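Local atomic coordinates of endonuclease V isoform X2 (PDB entry 6OZI), a protein that probably cleaves inosine-containing nucleic acid strands, chiefly RNA, in a metal-dependent reaction as an endonuclease V of the RNase H-like clan. Residues 31-43 / 54-68. The protein carries 1 engineered substitution. Residues are numbered along the deposited sequence; the frame is centred on the assembly and turned at random. Where two conformers were deposited one is given.
Sequences SLSKVKYVGGFDV and VSCMVVLSYPEMKQV. With nucleotides of chain C.
Tyr62, at the end of an antiparallel hairpin, lays its ring across three residues of 31-43 that straddle the start of the partner strand. Val35 CG1 sits over one ring face, a CH-pi contact 4.0 Å from the centroid; in one of two conformers Val38 CG2 lies 3.5 Å from Tyr62 CD2, and Leu32 CD1 approaches OH from the 3-10 turn. With CG anti to the backbone N (chi1 -168°), the ring turns toward Val35 and Leu32 while its own N donates to Lys36 O. Cutting the ring to an alanine would probably leave the Val35 methyl without its aromatic partner and open a gap beside Leu32. Strands 37-43 and 54-61 belong to the mixed sheet of the RNase H-like fold, and Val38, Gly40 and Asp42 each exchange two backbone hydrogen bonds, with Leu60, Val58 and Cys56 respectively. Gly40 has no side chain, and Val58 CG2 lies 3.6 Å from its CA, where a CB would clash. On the other face, Phe41 and Met57 reach Phe94 of helix 86-104, Phe41 edge-to-face, and Ser55 OG bonds Glu97. Val59 CG1 meets Tyr37 CB at 3.6 Å, and Val68 CG2 touches the same tyrosine at CE1. Asp42 approaches the bound DNA, its OD2 2.5 Å from OP1 of DT7 of chain C. The engineered Asn233 donates from ND2 to OD2, while OD1 accepts a weak bond from Val43 N.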
# COMPACT_ATOMS: atom_id res chain seq x y z
N SER A 31 -21.26 -17.74 25.06
CA SER A 31 -21.78 -18.25 23.79
C SER A 31 -21.80 -17.12 22.77
O SER A 31 -21.66 -15.94 23.10
CB SER A 31 -23.17 -18.87 23.96
OG SER A 31 -24.09 -17.92 24.44
N LEU A 32 -21.98 -17.50 21.50
CA LEU A 32 -22.03 -16.52 20.43
C LEU A 32 -23.16 -15.52 20.64
O LEU A 32 -23.03 -14.34 20.27
CB LEU A 32 -22.20 -17.23 19.08
CG LEU A 32 -22.16 -16.36 17.82
CD1 LEU A 32 -20.78 -15.76 17.64
CD2 LEU A 32 -22.56 -17.15 16.59
N SER A 33 -24.27 -15.95 21.23
CA SER A 33 -25.41 -15.07 21.44
C SER A 33 -25.09 -13.92 22.38
O SER A 33 -25.79 -12.90 22.35
CB SER A 33 -26.60 -15.88 21.98
OG SER A 33 -26.23 -16.64 23.11
N LYS A 34 -24.06 -14.05 23.20
CA LYS A 34 -23.68 -13.00 24.14
C LYS A 34 -22.79 -11.93 23.52
O LYS A 34 -22.54 -10.91 24.16
CB LYS A 34 -22.98 -13.62 25.35
CG LYS A 34 -23.93 -14.34 26.31
CD LYS A 34 -23.20 -14.77 27.56
CE LYS A 34 -24.17 -15.22 28.63
NZ LYS A 34 -23.47 -15.39 29.94
N VAL A 35 -22.30 -12.13 22.30
CA VAL A 35 -21.40 -11.17 21.68
C VAL A 35 -22.21 -9.98 21.16
O VAL A 35 -22.98 -10.11 20.20
CB VAL A 35 -20.58 -11.80 20.55
CG1 VAL A 35 -19.62 -10.77 19.98
CG2 VAL A 35 -19.83 -13.01 21.08
N LYS A 36 -22.06 -8.83 21.81
CA LYS A 36 -22.61 -7.57 21.34
C LYS A 36 -21.56 -6.64 20.77
O LYS A 36 -21.88 -5.81 19.91
CB LYS A 36 -23.35 -6.85 22.47
CG LYS A 36 -24.26 -7.75 23.30
CD LYS A 36 -25.35 -8.40 22.46
CE LYS A 36 -26.16 -9.38 23.29
NZ LYS A 36 -26.98 -10.26 22.43
N TYR A 37 -20.31 -6.75 21.23
CA TYR A 37 -19.20 -5.98 20.70
C TYR A 37 -17.98 -6.88 20.61
O TYR A 37 -17.79 -7.78 21.43
CB TYR A 37 -18.86 -4.77 21.58
CG TYR A 37 -20.00 -3.79 21.76
CD1 TYR A 37 -20.30 -2.86 20.77
CD2 TYR A 37 -20.77 -3.80 22.92
CE1 TYR A 37 -21.35 -1.96 20.94
CE2 TYR A 37 -21.81 -2.91 23.09
CZ TYR A 37 -22.09 -1.99 22.10
OH TYR A 37 -23.12 -1.11 22.28
N VAL A 38 -17.15 -6.62 19.59
CA VAL A 38 -15.87 -7.29 19.41
C VAL A 38 -14.78 -6.24 19.40
O VAL A 38 -14.92 -5.19 18.76
CB VAL A 38 -15.82 -8.12 18.11
CG1 VAL A 38 -14.46 -8.80 17.97
CG2 VAL A 38 -16.94 -9.14 18.07
N GLY A 39 -13.69 -6.51 20.10
CA GLY A 39 -12.56 -5.60 20.18
C GLY A 39 -11.44 -5.98 19.23
O GLY A 39 -11.30 -7.14 18.81
N GLY A 40 -10.66 -4.96 18.86
CA GLY A 40 -9.42 -5.18 18.15
C GLY A 40 -8.31 -4.40 18.82
O GLY A 40 -8.54 -3.45 19.58
N PHE A 41 -7.08 -4.83 18.55
CA PHE A 41 -5.91 -4.16 19.10
C PHE A 41 -4.73 -4.44 18.19
O PHE A 41 -4.57 -5.57 17.72
CB PHE A 41 -5.59 -4.64 20.52
CG PHE A 41 -4.21 -4.28 20.98
CD1 PHE A 41 -3.95 -3.04 21.55
CD2 PHE A 41 -3.16 -5.18 20.84
CE1 PHE A 41 -2.67 -2.71 21.97
CE2 PHE A 41 -1.88 -4.85 21.26
CZ PHE A 41 -1.63 -3.62 21.82
N ASP A 42 -3.90 -3.43 17.96
CA ASP A 42 -2.72 -3.63 17.14
C ASP A 42 -1.67 -2.58 17.49
O ASP A 42 -1.94 -1.62 18.21
CB ASP A 42 -3.07 -3.58 15.66
CG ASP A 42 -2.12 -4.39 14.82
OD1 ASP A 42 -1.21 -5.04 15.38
OD2 ASP A 42 -2.29 -4.38 13.58
N VAL A 43 -0.46 -2.80 16.97
CA VAL A 43 0.67 -1.90 17.17
C VAL A 43 1.34 -1.65 15.83
O VAL A 43 1.64 -2.60 15.10
CB VAL A 43 1.69 -2.48 18.17
CG1 VAL A 43 2.86 -1.55 18.31
CG2 VAL A 43 1.04 -2.68 19.54
N VAL A 54 2.93 3.19 17.89
CA VAL A 54 1.57 3.61 18.18
C VAL A 54 0.72 2.36 18.37
O VAL A 54 0.68 1.49 17.50
CB VAL A 54 0.98 4.47 17.05
CG1 VAL A 54 -0.50 4.72 17.28
CG2 VAL A 54 1.74 5.78 16.91
N SER A 55 0.05 2.26 19.52
CA SER A 55 -0.93 1.21 19.74
C SER A 55 -2.32 1.72 19.37
O SER A 55 -2.56 2.93 19.30
CB SER A 55 -0.91 0.73 21.19
OG SER A 55 -1.37 1.73 22.08
N CYS A 56 -3.23 0.79 19.10
CA CYS A 56 -4.61 1.15 18.80
C CYS A 56 -5.54 0.06 19.32
O CYS A 56 -5.27 -1.13 19.16
CB CYS A 56 -4.85 1.33 17.29
SG CYS A 56 -6.59 1.65 16.83
N MET A 57 -6.63 0.49 19.94
CA MET A 57 -7.69 -0.42 20.35
C MET A 57 -8.99 0.09 19.76
O MET A 57 -9.26 1.30 19.78
CB MET A 57 -7.78 -0.54 21.88
CG MET A 57 -8.94 -1.39 22.38
SD MET A 57 -8.77 -1.91 24.11
CE MET A 57 -7.44 -3.11 24.03
N VAL A 58 -9.78 -0.82 19.19
CA VAL A 58 -11.05 -0.49 18.57
C VAL A 58 -12.12 -1.39 19.17
O VAL A 58 -11.84 -2.47 19.69
CB VAL A 58 -11.03 -0.67 17.04
CG1 VAL A 58 -10.08 0.33 16.39
CG2 VAL A 58 -10.62 -2.09 16.69
N VAL A 59 -13.37 -0.91 19.12
CA VAL A 59 -14.53 -1.73 19.44
C VAL A 59 -15.55 -1.56 18.32
O VAL A 59 -15.93 -0.43 17.99
CB VAL A 59 -15.16 -1.36 20.80
CG1 VAL A 59 -16.32 -2.31 21.10
CG2 VAL A 59 -14.13 -1.43 21.91
N LEU A 60 -15.99 -2.69 17.76
CA LEU A 60 -17.01 -2.74 16.72
C LEU A 60 -18.23 -3.48 17.25
O LEU A 60 -18.10 -4.44 18.02
CB LEU A 60 -16.50 -3.45 15.46
CG LEU A 60 -15.53 -2.71 14.53
CD1 LEU A 60 -14.18 -2.47 15.18
CD2 LEU A 60 -15.37 -3.48 13.23
N SER A 61 -19.41 -3.04 16.82
CA SER A 61 -20.62 -3.75 17.21
C SER A 61 -20.67 -5.11 16.53
O SER A 61 -20.08 -5.33 15.48
CB SER A 61 -21.86 -2.93 16.86
OG SER A 61 -21.90 -2.64 15.48
N TYR A 62 -21.39 -6.03 17.17
CA TYR A 62 -21.59 -7.37 16.62
C TYR A 62 -23.08 -7.65 16.56
O TYR A 62 -23.78 -7.46 17.56
CB TYR A 62 -20.88 -8.43 17.47
CG TYR A 62 -20.82 -9.79 16.80
CD1 TYR A 62 -21.91 -10.64 16.80
CD2 TYR A 62 -19.65 -10.21 16.17
CE1 TYR A 62 -21.86 -11.88 16.17
CE2 TYR A 62 -19.58 -11.45 15.55
CZ TYR A 62 -20.69 -12.28 15.55
OH TYR A 62 -20.61 -13.51 14.94
N PRO A 63 -23.58 -8.14 15.41
CA PRO A 63 -22.81 -8.52 14.22
C PRO A 63 -22.68 -7.45 13.13
O PRO A 63 -22.21 -7.76 12.05
CB PRO A 63 -23.63 -9.70 13.67
CG PRO A 63 -25.04 -9.32 14.01
CD PRO A 63 -24.99 -8.54 15.31
N GLU A 64 -23.09 -6.21 13.42
CA GLU A 64 -23.12 -5.19 12.38
C GLU A 64 -21.73 -4.75 11.92
O GLU A 64 -21.61 -4.21 10.82
CB GLU A 64 -23.90 -3.97 12.87
CG GLU A 64 -25.39 -4.20 13.05
CD GLU A 64 -25.74 -4.88 14.37
OE1 GLU A 64 -24.82 -5.12 15.18
OE2 GLU A 64 -26.93 -5.16 14.59
N MET A 65 -20.69 -4.98 12.73
CA MET A 65 -19.31 -4.63 12.38
C MET A 65 -19.14 -3.12 12.17
O MET A 65 -18.39 -2.68 11.31
CB MET A 65 -18.80 -5.39 11.16
CG MET A 65 -18.46 -6.84 11.42
SD MET A 65 -17.23 -7.04 12.72
CE MET A 65 -18.29 -7.67 14.02
N LYS A 66 -19.86 -2.33 12.96
CA LYS A 66 -19.75 -0.88 12.93
C LYS A 66 -18.84 -0.41 14.05
O LYS A 66 -19.05 -0.76 15.22
CB LYS A 66 -21.12 -0.22 13.05
CG LYS A 66 -22.07 -0.45 11.88
CD LYS A 66 -21.72 0.46 10.70
CE LYS A 66 -20.81 -0.18 9.66
NZ LYS A 66 -20.45 0.83 8.61
N GLN A 67 -17.83 0.38 13.70
CA GLN A 67 -16.88 0.87 14.68
C GLN A 67 -17.59 1.83 15.64
O GLN A 67 -18.22 2.80 15.20
CB GLN A 67 -15.71 1.57 13.99
CG GLN A 67 -14.57 1.94 14.92
CD GLN A 67 -13.46 2.68 14.20
OE1 GLN A 67 -12.80 2.13 13.32
NE2 GLN A 67 -13.27 3.95 14.56
N VAL A 68 -17.52 1.53 16.93
CA VAL A 68 -18.09 2.41 17.95
C VAL A 68 -17.04 2.97 18.90
O VAL A 68 -17.35 3.89 19.66
CB VAL A 68 -19.20 1.69 18.77
CG1 VAL A 68 -20.40 1.37 17.89
CG2 VAL A 68 -18.66 0.42 19.40
P DT C 7 0.12 -7.05 12.11
OP1 DT C 7 -1.11 -6.31 12.44
OP2 DT C 7 0.12 -7.93 10.92
O5' DT C 7 1.35 -6.05 11.98
C5' DT C 7 1.57 -5.02 12.94
C4' DT C 7 2.81 -4.23 12.58
O4' DT C 7 3.90 -5.15 12.29
C3' DT C 7 2.65 -3.34 11.33
O3' DT C 7 3.38 -2.15 11.48
C2' DT C 7 3.25 -4.21 10.23
C1' DT C 7 4.38 -4.91 10.98
N1 DT C 7 4.77 -6.19 10.33
C2 DT C 7 6.04 -6.31 9.81
O2 DT C 7 6.87 -5.43 9.90
N3 DT C 7 6.30 -7.50 9.20
C4 DT C 7 5.43 -8.57 9.04
O4 DT C 7 5.75 -9.60 8.46
C5 DT C 7 4.10 -8.38 9.59
C7 DT C 7 3.08 -9.47 9.48
C6 DT C 7 3.84 -7.20 10.20